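Local coordinates for protein alternansucrase (Leuconostoc mesenteroides, PDB 6HVG) that belongs to glycoside hydrolase family 70, joining a calcium-binding (beta/alpha)8-barrel enzyme domain to repeats of the choline-binding, cell-wall-binding kind, at residues A[318-323]-A[345-350]; A[375-380]-A[1320-1325]; A[777-782]-A[1105-1110]; A[1079-1084]-A[1151-1156]. All blocks are in the same frame, centred on the assembly; numbering follows the deposited sequence.

Contact 1 of 4, residues A[318-323]-A[345-350]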
# COMPACT_ATOMS: atom_id res chain seq x y z
N ASN A 318 -13.39 32.63 20.25
CA ASN A 318 -12.69 33.57 21.10
C ASN A 318 -13.57 34.02 22.24
O ASN A 318 -14.75 34.33 22.06
CB ASN A 318 -12.32 34.85 20.34
CG ASN A 318 -11.38 34.59 19.21
OD1 ASN A 318 -11.77 34.72 18.06
ND2 ASN A 318 -10.14 34.22 19.51
N THR A 319 -12.97 34.12 23.42
CA THR A 319 -13.70 34.59 24.58
C THR A 319 -13.32 36.03 24.84
O THR A 319 -12.16 36.40 24.67
CB THR A 319 -13.42 33.70 25.80
OG1 THR A 319 -13.62 32.32 25.42
CG2 THR A 319 -14.36 34.06 26.95
N PHE A 320 -14.31 36.84 25.20
CA PHE A 320 -14.09 38.25 25.57
C PHE A 320 -14.68 38.42 26.96
O PHE A 320 -15.37 37.54 27.45
CB PHE A 320 -14.82 39.22 24.62
CG PHE A 320 -14.43 39.07 23.19
CD1 PHE A 320 -13.55 39.97 22.60
CD2 PHE A 320 -14.91 38.00 22.43
CE1 PHE A 320 -13.15 39.79 21.28
CE2 PHE A 320 -14.53 37.83 21.11
CZ PHE A 320 -13.64 38.73 20.53
N TYR A 321 -14.40 39.56 27.57
CA TYR A 321 -15.09 39.95 28.80
C TYR A 321 -15.69 41.31 28.55
O TYR A 321 -15.04 42.18 27.99
CB TYR A 321 -14.14 40.02 30.02
CG TYR A 321 -14.89 40.39 31.28
CD1 TYR A 321 -15.51 39.41 32.06
CD2 TYR A 321 -15.02 41.72 31.66
CE1 TYR A 321 -16.23 39.75 33.20
CE2 TYR A 321 -15.74 42.07 32.80
CZ TYR A 321 -16.34 41.08 33.56
OH TYR A 321 -17.06 41.44 34.68
N PHE A 322 -16.94 41.50 28.98
CA PHE A 322 -17.63 42.76 28.73
C PHE A 322 -18.05 43.38 30.05
O PHE A 322 -18.67 42.72 30.87
CB PHE A 322 -18.85 42.52 27.83
CG PHE A 322 -18.50 42.04 26.45
CD1 PHE A 322 -18.10 42.93 25.46
CD2 PHE A 322 -18.59 40.69 26.12
CE1 PHE A 322 -17.79 42.49 24.18
CE2 PHE A 322 -18.27 40.24 24.84
CZ PHE A 322 -17.89 41.15 23.87
N ASP A 323 -17.73 44.66 30.23
CA ASP A 323 -17.96 45.35 31.51
C ASP A 323 -19.42 45.81 31.70
O ASP A 323 -20.27 45.52 30.86
CB ASP A 323 -16.95 46.50 31.69
CG ASP A 323 -17.18 47.66 30.73
OD1 ASP A 323 -18.32 47.89 30.30
OD2 ASP A 323 -16.22 48.40 30.43
N GLN A 345 -6.67 42.37 20.86
CA GLN A 345 -7.97 42.16 20.23
C GLN A 345 -9.09 41.88 21.24
O GLN A 345 -10.25 41.79 20.85
CB GLN A 345 -7.91 40.99 19.24
CG GLN A 345 -6.79 41.11 18.22
CD GLN A 345 -7.04 40.28 16.99
OE1 GLN A 345 -6.29 39.36 16.67
NE2 GLN A 345 -8.12 40.59 16.29
N GLY A 346 -8.76 41.73 22.53
CA GLY A 346 -9.72 41.38 23.58
C GLY A 346 -9.91 39.87 23.78
O GLY A 346 -10.79 39.47 24.56
N HIS A 347 -9.09 39.06 23.11
CA HIS A 347 -9.16 37.60 23.26
C HIS A 347 -8.58 37.14 24.60
O HIS A 347 -7.50 37.54 24.98
CB HIS A 347 -8.45 36.85 22.11
CG HIS A 347 -9.00 37.16 20.74
ND1 HIS A 347 -10.20 37.81 20.56
CD2 HIS A 347 -8.52 36.91 19.49
CE1 HIS A 347 -10.44 37.95 19.27
NE2 HIS A 347 -9.44 37.42 18.60
N LEU A 348 -9.32 36.29 25.31
CA LEU A 348 -8.86 35.66 26.53
C LEU A 348 -7.79 34.63 26.17
O LEU A 348 -8.01 33.78 25.30
CB LEU A 348 -10.03 34.99 27.25
CG LEU A 348 -9.69 34.20 28.51
CD1 LEU A 348 -9.22 35.13 29.60
CD2 LEU A 348 -10.89 33.39 28.97
N ARG A 349 -6.64 34.71 26.82
CA ARG A 349 -5.51 33.83 26.51
C ARG A 349 -5.38 32.73 27.54
O ARG A 349 -5.15 32.98 28.73
CB ARG A 349 -4.22 34.65 26.43
CG ARG A 349 -4.35 35.89 25.58
CD ARG A 349 -4.82 35.53 24.17
NE ARG A 349 -3.92 34.53 23.58
CZ ARG A 349 -2.97 34.78 22.68
NH1 ARG A 349 -2.77 35.99 22.20
NH2 ARG A 349 -2.22 33.78 22.23
N LYS A 350 -5.55 31.50 27.08
CA LYS A 350 -5.46 30.35 27.92
C LYS A 350 -4.20 29.59 27.55
O LYS A 350 -3.74 29.67 26.43
CB LYS A 350 -6.69 29.47 27.72
CG LYS A 350 -8.02 30.17 27.98
CD LYS A 350 -9.17 29.17 27.92
CE LYS A 350 -10.51 29.86 27.97
NZ LYS A 350 -11.57 28.93 27.49
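Thr319, His347 and Phe320 carry this contact between successive choline-binding-type repeats, in which the second strand of the hairpin 310-313/319-322 receives a loop from the following repeat. The backbone link is a single hydrogen bond from Leu348 N to Thr319 O, 2.9 Å long with an N-H...O angle of 156°. Beside it the side chains of Thr319 and Leu348 run in the same direction, CB to CB 3.9 Å; a beta-branched threonine suits the strand, and its CG2, anti to the backbone N, lies alongside Leu348 CD2. Leucine is apt beside it, because it also packs on Phe311 of the hairpin.

His347 is a flat filling between two residues. Its ring carries Gln345 CB over one face and the amide of Asn318 over the other, the amide and ring planes being only 12° apart. Asn318 CB adds a CH-pi contact to the same ring, while ND2 is bonded to Asn1398 OD1, which fixes the turn of the amide. Phe320 CZ and CE1 lie near the imidazole edge; the two rings pair obliquely, planes at 83° and centroids 5.2 Å apart. Glycine is well placed at Gly346, whose phi is positive, and its carbonyl turns toward the phenyl ring: Gly346 O lies 3.4 Å from Phe320 CD1, and Gln345 O sits at the ring edge, 3.5 Å from Phe320 CE1.

Contact 2 of 4, residues A[375-380]-A[1320-1325]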
# COMPACT_ATOMS: atom_id res chain seq x y z
N GLU A 375 3.77 27.09 43.45
CA GLU A 375 3.39 25.83 44.06
C GLU A 375 3.71 24.64 43.18
O GLU A 375 3.32 24.60 42.01
CB GLU A 375 1.90 25.80 44.36
CG GLU A 375 1.53 26.82 45.44
CD GLU A 375 0.11 26.66 45.94
OE1 GLU A 375 -0.43 25.53 45.81
OE2 GLU A 375 -0.46 27.65 46.46
N TYR A 376 4.41 23.66 43.74
CA TYR A 376 4.70 22.45 43.01
C TYR A 376 3.40 21.70 42.73
O TYR A 376 2.56 21.60 43.58
CB TYR A 376 5.68 21.58 43.77
CG TYR A 376 7.08 22.17 43.82
CD1 TYR A 376 7.76 22.51 42.64
CD2 TYR A 376 7.73 22.37 45.03
CE1 TYR A 376 9.05 23.03 42.70
CE2 TYR A 376 9.00 22.92 45.09
CZ TYR A 376 9.68 23.23 43.92
OH TYR A 376 10.95 23.75 43.97
N GLN A 377 3.23 21.23 41.51
CA GLN A 377 2.03 20.51 41.09
C GLN A 377 2.14 19.02 41.21
O GLN A 377 1.14 18.31 41.04
CB GLN A 377 1.69 20.85 39.64
CG GLN A 377 1.44 22.32 39.38
CD GLN A 377 0.29 22.84 40.18
OE1 GLN A 377 -0.85 22.53 39.91
NE2 GLN A 377 0.59 23.63 41.19
N PHE A 378 3.34 18.52 41.49
CA PHE A 378 3.51 17.08 41.75
C PHE A 378 2.94 16.73 43.12
O PHE A 378 3.06 17.50 44.05
CB PHE A 378 4.96 16.61 41.57
CG PHE A 378 5.96 17.43 42.28
CD1 PHE A 378 6.19 17.23 43.62
CD2 PHE A 378 6.73 18.38 41.59
CE1 PHE A 378 7.13 17.98 44.29
CE2 PHE A 378 7.68 19.12 42.24
CZ PHE A 378 7.88 18.93 43.60
N ASP A 379 2.28 15.57 43.19
CA ASP A 379 1.49 15.17 44.35
C ASP A 379 2.12 13.97 45.07
O ASP A 379 1.47 13.39 45.92
CB ASP A 379 0.03 14.81 43.95
CG ASP A 379 -0.92 16.03 43.87
OD1 ASP A 379 -0.66 17.06 44.56
OD2 ASP A 379 -1.95 15.94 43.13
N GLN A 380 3.35 13.60 44.73
CA GLN A 380 3.96 12.37 45.26
C GLN A 380 5.32 12.66 45.93
O GLN A 380 6.30 12.92 45.26
CB GLN A 380 4.13 11.33 44.12
CG GLN A 380 4.72 9.98 44.52
CD GLN A 380 3.87 9.22 45.53
OE1 GLN A 380 2.68 8.96 45.29
NE2 GLN A 380 4.48 8.84 46.66
N ASN A 1320 -0.28 13.94 37.69
CA ASN A 1320 -1.27 14.87 37.16
C ASN A 1320 -1.10 15.26 35.68
O ASN A 1320 -1.86 16.06 35.16
CB ASN A 1320 -1.26 16.13 38.02
CG ASN A 1320 -1.58 15.83 39.43
OD1 ASN A 1320 -2.63 15.27 39.73
ND2 ASN A 1320 -0.66 16.15 40.31
N GLY A 1321 -0.10 14.72 35.01
CA GLY A 1321 0.10 15.00 33.60
C GLY A 1321 1.09 16.08 33.28
O GLY A 1321 1.31 16.36 32.11
N ASN A 1322 1.73 16.66 34.29
CA ASN A 1322 2.78 17.64 34.06
C ASN A 1322 4.11 17.01 33.73
O ASN A 1322 4.43 15.94 34.24
CB ASN A 1322 2.93 18.56 35.27
CG ASN A 1322 1.63 19.22 35.69
OD1 ASN A 1322 1.09 20.05 34.96
ND2 ASN A 1322 1.12 18.84 36.85
N TRP A 1323 4.89 17.68 32.87
CA TRP A 1323 6.19 17.18 32.46
C TRP A 1323 7.30 18.01 33.03
O TRP A 1323 7.17 19.23 33.17
CB TRP A 1323 6.31 17.16 30.93
CG TRP A 1323 5.61 16.00 30.31
CD1 TRP A 1323 4.29 15.92 29.96
CD2 TRP A 1323 6.19 14.73 29.98
NE1 TRP A 1323 4.02 14.70 29.42
CE2 TRP A 1323 5.17 13.95 29.41
CE3 TRP A 1323 7.48 14.19 30.09
CZ2 TRP A 1323 5.38 12.64 28.98
CZ3 TRP A 1323 7.69 12.88 29.63
CH2 TRP A 1323 6.64 12.13 29.10
N TYR A 1324 8.41 17.34 33.35
CA TYR A 1324 9.61 17.98 33.91
C TYR A 1324 10.87 17.47 33.22
O TYR A 1324 10.89 16.35 32.69
CB TYR A 1324 9.70 17.64 35.40
CG TYR A 1324 8.44 17.96 36.16
CD1 TYR A 1324 7.42 17.04 36.25
CD2 TYR A 1324 8.27 19.19 36.77
CE1 TYR A 1324 6.26 17.32 36.93
CE2 TYR A 1324 7.12 19.49 37.45
CZ TYR A 1324 6.12 18.56 37.53
OH TYR A 1324 4.97 18.88 38.20
N TYR A 1325 11.92 18.28 33.23
CA TYR A 1325 13.24 17.82 32.80
C TYR A 1325 14.24 17.87 33.96
O TYR A 1325 14.37 18.88 34.64
CB TYR A 1325 13.75 18.68 31.64
CG TYR A 1325 15.13 18.28 31.24
CD1 TYR A 1325 15.37 17.04 30.66
CD2 TYR A 1325 16.20 19.10 31.47
CE1 TYR A 1325 16.65 16.64 30.33
CE2 TYR A 1325 17.48 18.70 31.14
CZ TYR A 1325 17.69 17.48 30.59
OH TYR A 1325 18.95 17.09 30.23
O HOH W 1 5.60 21.23 39.61
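Asn1320 reaches across to 375-380 with one amide nitrogen and two hydrogen bonds. Its ND2 donates to Asp379 OD2 over 3.1 Å at 153°; the acceptor lies near the Asn1320 amide plane, but the carboxylate is met from above its own plane, the two flat groups standing almost perpendicular. The second bond, from Asn1320 ND2 to Gln377 O at 2.9 Å, is bent to 125° and weak. An asparagine suits this place, since one NH2 can serve a backbone carbonyl and a nearby carboxylate together.

A water supplies the next polar link: it accepts from Gln377 N at 3.0 Å and donates to Tyr1324 OH at 2.8 Å. The same hydroxyl is hydrogen-bonded to Asp1318, which also takes Asn1322 ND2; the methylene Gln377 CB rests against that amide in van der Waals contact, 3.5 Å from Asn1322 ND2. Asp1318 thus ties together two side chains of a cell-wall-binding repeat hairpin, strands 1314-1317 and 1323-1326, whose connecting turn includes Asn1320 and Gly1321; glycine fits the positive phi of Gly1321.

Apolar contact is slighter. Phe378 CD2 lies 4.1 Å from Tyr1324 CZ, the two side chains crossing at about a right angle, with the tyrosine hydroxyl at the phenyl edge. The Phe378 ring also stacks on Phe1294, while Tyr376 CB covers one face.

Contact 3 of 4, residues A[777-782]-A[1105-1110]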
# COMPACT_ATOMS: atom_id res chain seq x y z
N PHE A 777 -8.87 -11.91 3.95
CA PHE A 777 -10.01 -12.63 3.43
C PHE A 777 -9.72 -14.12 3.39
O PHE A 777 -8.59 -14.53 3.16
CB PHE A 777 -10.51 -12.09 2.06
CG PHE A 777 -9.47 -12.04 1.01
CD1 PHE A 777 -9.19 -13.16 0.25
CD2 PHE A 777 -8.81 -10.86 0.74
CE1 PHE A 777 -8.24 -13.14 -0.73
CE2 PHE A 777 -7.87 -10.81 -0.26
CZ PHE A 777 -7.58 -11.95 -1.00
N THR A 778 -10.76 -14.91 3.61
CA THR A 778 -10.67 -16.34 3.62
C THR A 778 -10.78 -16.81 2.14
O THR A 778 -11.19 -16.08 1.25
CB THR A 778 -11.75 -16.92 4.58
OG1 THR A 778 -11.20 -18.02 5.29
CG2 THR A 778 -12.99 -17.39 3.85
N PHE A 779 -10.39 -18.05 1.89
CA PHE A 779 -10.51 -18.62 0.55
C PHE A 779 -11.94 -18.68 0.03
O PHE A 779 -12.17 -18.43 -1.15
CB PHE A 779 -9.90 -20.03 0.47
CG PHE A 779 -8.47 -20.03 0.04
CD1 PHE A 779 -8.13 -19.74 -1.29
CD2 PHE A 779 -7.45 -20.33 0.94
CE1 PHE A 779 -6.81 -19.77 -1.70
CE2 PHE A 779 -6.13 -20.34 0.53
CZ PHE A 779 -5.81 -20.05 -0.79
N ASP A 780 -12.90 -19.03 0.89
CA ASP A 780 -14.33 -18.97 0.54
C ASP A 780 -14.74 -17.55 0.16
O ASP A 780 -15.48 -17.36 -0.78
CB ASP A 780 -15.21 -19.48 1.70
CG ASP A 780 -14.75 -20.84 2.20
OD1 ASP A 780 -15.58 -21.60 2.74
OD2 ASP A 780 -13.54 -21.15 2.06
N GLN A 781 -14.27 -16.57 0.92
CA GLN A 781 -14.54 -15.18 0.63
C GLN A 781 -14.00 -14.82 -0.75
O GLN A 781 -14.67 -14.14 -1.52
CB GLN A 781 -13.90 -14.26 1.68
CG GLN A 781 -14.76 -13.97 2.91
CD GLN A 781 -13.96 -13.30 3.99
OE1 GLN A 781 -13.16 -13.94 4.65
NE2 GLN A 781 -14.13 -11.99 4.15
N LEU A 782 -12.80 -15.30 -1.05
CA LEU A 782 -12.22 -15.10 -2.38
C LEU A 782 -13.08 -15.71 -3.50
O LEU A 782 -13.32 -15.06 -4.52
CB LEU A 782 -10.83 -15.68 -2.44
CG LEU A 782 -10.06 -15.55 -3.76
CD1 LEU A 782 -10.01 -14.13 -4.25
CD2 LEU A 782 -8.65 -16.09 -3.57
N PHE A 1105 -1.52 -15.50 3.22
CA PHE A 1105 -2.73 -16.29 3.49
C PHE A 1105 -3.37 -16.88 2.23
O PHE A 1105 -4.18 -17.81 2.34
CB PHE A 1105 -3.75 -15.51 4.36
CG PHE A 1105 -4.24 -14.21 3.78
CD1 PHE A 1105 -5.21 -14.21 2.80
CD2 PHE A 1105 -3.81 -12.99 4.29
CE1 PHE A 1105 -5.69 -13.04 2.28
CE2 PHE A 1105 -4.30 -11.80 3.76
CZ PHE A 1105 -5.24 -11.82 2.74
N LEU A 1106 -3.00 -16.39 1.05
CA LEU A 1106 -3.38 -17.07 -0.19
C LEU A 1106 -2.33 -18.09 -0.69
O LEU A 1106 -2.47 -18.64 -1.77
CB LEU A 1106 -3.72 -16.05 -1.29
CG LEU A 1106 -4.97 -15.18 -1.05
CD1 LEU A 1106 -5.20 -14.27 -2.24
CD2 LEU A 1106 -6.19 -16.05 -0.83
N ASN A 1107 -1.30 -18.34 0.09
CA ASN A 1107 -0.36 -19.41 -0.19
C ASN A 1107 0.23 -19.42 -1.59
O ASN A 1107 0.56 -20.48 -2.14
CB ASN A 1107 -1.01 -20.76 0.12
CG ASN A 1107 -1.49 -20.86 1.56
OD1 ASN A 1107 -0.88 -20.31 2.47
ND2 ASN A 1107 -2.58 -21.55 1.77
N ASN A 1108 0.41 -18.23 -2.16
CA ASN A 1108 0.83 -18.14 -3.55
C ASN A 1108 2.31 -18.39 -3.77
O ASN A 1108 2.76 -18.52 -4.92
CB ASN A 1108 0.39 -16.82 -4.19
CG ASN A 1108 1.06 -15.63 -3.57
OD1 ASN A 1108 2.16 -15.73 -3.05
ND2 ASN A 1108 0.41 -14.48 -3.67
N GLY A 1109 3.06 -18.44 -2.67
CA GLY A 1109 4.50 -18.77 -2.75
C GLY A 1109 5.44 -17.60 -2.65
O GLY A 1109 6.62 -17.79 -2.42
N TYR A 1110 4.91 -16.38 -2.81
CA TYR A 1110 5.71 -15.17 -2.62
C TYR A 1110 6.03 -14.89 -1.16
O TYR A 1110 6.97 -14.16 -0.88
CB TYR A 1110 5.06 -13.95 -3.26
CG TYR A 1110 5.26 -13.91 -4.75
CD1 TYR A 1110 6.52 -13.65 -5.29
CD2 TYR A 1110 4.23 -14.19 -5.62
CE1 TYR A 1110 6.73 -13.64 -6.65
CE2 TYR A 1110 4.43 -14.18 -6.98
CZ TYR A 1110 5.67 -13.91 -7.49
OH TYR A 1110 5.84 -13.92 -8.86
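The ring of Phe777 receives the edge of Phe1105 over its centre in a T-shaped (edge-to-face) pair, with centroids 5.1 Å apart and planes at 86°. Phe1105 CE1 is the atom that points at the face, 3.9 Å from Phe777 CZ, and it also lies 3.4 Å from Phe777 O. Both phenylalanines hold CG between the backbone N and the carbonyl carbon (chi1 55° and 60°), and in this conformation edge meets face.

Leu1106, the first residue to leave helix 1102-1105, drives its forked end among three side chains of 777-782. CD1 meets Phe777 CZ at 3.5 Å, and CD2 touches Leu782 CD2 at 3.7 Å. The same CD2 sits over one face of Phe779, a CH-pi contact 4.1 Å from the ring centroid. Leucine suits the spot because its forked end meets Phe777 with both methyls while CD2 also reaches Phe779 and Leu782. Met764 of helix 757-766 packs on both Phe777 and Leu782. The contact thereby joins the start of helix 779-793 to the end of helix 1102-1105, two elements of the family 70 enzyme domain built on a (beta/alpha)8 barrel. Leu1106 O accepts a hydrogen bond from Lys1131 NZ. Farther along, Asn1108 OD1 accepts from Tyr1110 N at 2.8 Å in an Asx turn.

Contact 4 of 4, residues A[1079-1084]-A[1151-1156]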
# COMPACT_ATOMS: atom_id res chain seq x y z
N ILE A 1079 5.08 -21.33 -26.89
CA ILE A 1079 5.76 -20.98 -25.66
C ILE A 1079 7.11 -21.64 -25.72
O ILE A 1079 7.19 -22.83 -25.95
CB ILE A 1079 5.02 -21.47 -24.39
CG1 ILE A 1079 3.86 -20.55 -24.02
CG2 ILE A 1079 5.95 -21.43 -23.18
CD1 ILE A 1079 2.90 -20.20 -25.11
N THR A 1080 8.16 -20.85 -25.56
CA THR A 1080 9.51 -21.38 -25.46
C THR A 1080 10.05 -21.36 -24.03
O THR A 1080 11.00 -22.07 -23.75
CB THR A 1080 10.47 -20.60 -26.36
OG1 THR A 1080 10.47 -19.22 -25.98
CG2 THR A 1080 10.07 -20.76 -27.81
N SER A 1081 9.44 -20.56 -23.14
CA SER A 1081 9.73 -20.61 -21.69
C SER A 1081 8.49 -20.49 -20.81
O SER A 1081 7.63 -19.65 -21.04
CB SER A 1081 10.72 -19.53 -21.30
OG SER A 1081 11.21 -19.78 -20.00
N PHE A 1082 8.40 -21.34 -19.79
CA PHE A 1082 7.27 -21.40 -18.89
C PHE A 1082 7.65 -20.77 -17.57
O PHE A 1082 8.50 -21.29 -16.84
CB PHE A 1082 6.85 -22.84 -18.66
CG PHE A 1082 5.42 -23.00 -18.20
CD1 PHE A 1082 5.06 -22.71 -16.89
CD2 PHE A 1082 4.43 -23.44 -19.07
CE1 PHE A 1082 3.76 -22.85 -16.48
CE2 PHE A 1082 3.13 -23.59 -18.66
CZ PHE A 1082 2.79 -23.30 -17.36
N GLU A 1083 7.05 -19.63 -17.26
CA GLU A 1083 7.30 -18.97 -15.98
C GLU A 1083 6.37 -19.58 -14.97
O GLU A 1083 5.16 -19.34 -15.02
CB GLU A 1083 7.10 -17.46 -16.08
CG GLU A 1083 7.64 -16.69 -14.89
CD GLU A 1083 7.08 -15.28 -14.80
OE1 GLU A 1083 7.02 -14.58 -15.84
OE2 GLU A 1083 6.67 -14.88 -13.67
N LEU A 1084 6.94 -20.39 -14.09
CA LEU A 1084 6.19 -21.05 -13.01
C LEU A 1084 6.12 -20.14 -11.80
O LEU A 1084 7.05 -19.38 -11.54
CB LEU A 1084 6.88 -22.36 -12.60
CG LEU A 1084 6.87 -23.49 -13.61
CD1 LEU A 1084 8.17 -24.25 -13.60
CD2 LEU A 1084 5.72 -24.45 -13.36
N GLN A 1151 11.53 -24.11 -21.72
CA GLN A 1151 12.32 -23.83 -20.53
C GLN A 1151 11.44 -23.59 -19.31
O GLN A 1151 10.28 -23.26 -19.44
CB GLN A 1151 13.18 -22.60 -20.75
CG GLN A 1151 14.26 -22.72 -21.80
CD GLN A 1151 14.97 -21.40 -22.00
OE1 GLN A 1151 15.12 -20.61 -21.05
NE2 GLN A 1151 15.41 -21.15 -23.22
N ALA A 1152 12.02 -23.73 -18.13
CA ALA A 1152 11.31 -23.45 -16.88
C ALA A 1152 12.00 -22.32 -16.13
O ALA A 1152 13.22 -22.34 -15.86
CB ALA A 1152 11.25 -24.70 -16.00
N ILE A 1153 11.20 -21.31 -15.78
CA ILE A 1153 11.71 -20.14 -15.06
C ILE A 1153 11.43 -20.25 -13.57
O ILE A 1153 10.30 -20.48 -13.15
CB ILE A 1153 11.11 -18.83 -15.61
CG1 ILE A 1153 11.78 -18.45 -16.92
CG2 ILE A 1153 11.33 -17.69 -14.65
CD1 ILE A 1153 10.97 -17.45 -17.72
N ALA A 1154 12.48 -20.07 -12.79
CA ALA A 1154 12.39 -20.03 -11.33
C ALA A 1154 12.18 -18.61 -10.87
O ALA A 1154 12.88 -17.72 -11.30
CB ALA A 1154 13.69 -20.57 -10.73
N ASP A 1155 11.22 -18.39 -9.98
CA ASP A 1155 11.02 -17.06 -9.38
C ASP A 1155 12.03 -16.88 -8.24
O ASP A 1155 11.93 -17.52 -7.21
CB ASP A 1155 9.59 -16.87 -8.86
CG ASP A 1155 9.04 -15.48 -9.14
OD1 ASP A 1155 9.79 -14.51 -9.07
OD2 ASP A 1155 7.84 -15.34 -9.43
N TRP A 1156 13.02 -16.02 -8.46
CA TRP A 1156 14.06 -15.73 -7.47
C TRP A 1156 13.62 -14.53 -6.62
O TRP A 1156 13.48 -13.40 -7.12
CB TRP A 1156 15.36 -15.41 -8.20
CG TRP A 1156 16.61 -15.47 -7.42
CD1 TRP A 1156 16.98 -16.43 -6.53
CD2 TRP A 1156 17.72 -14.55 -7.51
NE1 TRP A 1156 18.24 -16.16 -6.04
CE2 TRP A 1156 18.72 -15.02 -6.64
CE3 TRP A 1156 17.98 -13.40 -8.26
CZ2 TRP A 1156 19.95 -14.38 -6.49
CZ3 TRP A 1156 19.21 -12.76 -8.10
CH2 TRP A 1156 20.18 -13.24 -7.23
O HOH W 2 13.87 -19.74 -19.04
O HOH W 3 7.12 -16.61 -11.72
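Strands 1081-1083 and 1151-1156 run parallel, their axes 4.5 Å apart at closest approach and crossing at -29°. Ser1081 pairs with Gln1151, Phe1082 with Ala1152 and Glu1083 with Ile1153. The hydrogen bonds step from one strand to the other: Gln1151 N to Thr1080 O at 2.9 Å, Phe1082 N to Gln1151 O at 2.7 Å and Ile1153 N to Phe1082 O at 2.9 Å, all nearly straight. A fourth, from Leu1084 N to Ile1153 O, is weak.

These are adjacent strands of the eight-stranded parallel (beta/alpha)8 barrel, joined in a beta-alpha-beta connection through helix 1135-1147. Phe1082 and Ala1152 point outward to the helical layer, where Phe1082 meets Ile1067 and Phe1074 of helix 1063-1075; the small Ala1152 allows Leu1084 CD1 to pack 3.9 Å from its CB.

Ser1081, Glu1083, Gln1151 and Ile1153 project from the other face. Ile1153, with the most surface covered here, spreads its two branches along the partner strand: CG2 lies 3.8 Å from Glu1083 CG, while CG1 and CD1 lie against Ser1081 OG. That hydroxyl, anti to the backbone N with chi1 at -167°, donates to a water 2.8 Å from Ser1081 OG. Gln1151 NE2 donates to Asn652 O, and Gln1151 OE1 accepts from Leu655 N. Another water lies close to both Glu1083 OE2 and Asp1155 OD2, which are 4.4 Å apart. Each carboxylate has an arginine from another barrel strand: Arg823 of strand 821-825 forms a salt bridge with Glu1083 OE1, and Arg619 of the adjacent strand 617-620 with Asp1155 OD1.

Overall arrangement
Contacts 3 and 4 belong to the family 70 domain, their centres about 23 Å apart and their segments alternating along the chain. They meet where Tyr1110 OH and Asp1155 OD2 form a probable, weak hydrogen bond, linking the loop after helix 1102-1105 to barrel strand 1151-1156; soon after that strand comes Asp1159, a calcium ligand. Contact 1 joins repeat segments and closes first in sequence. Contact 2, its centre about 29 Å away, joins the loop 375-380 to a repeat hairpin at 1314-1326 and so encloses contacts 3 and 4. The chain thus leaves one set of repeats, builds the barrel and returns to more repeats; contacts 1 and 4 lie on opposite sides of the chain's centre, centres about 75 Å apart.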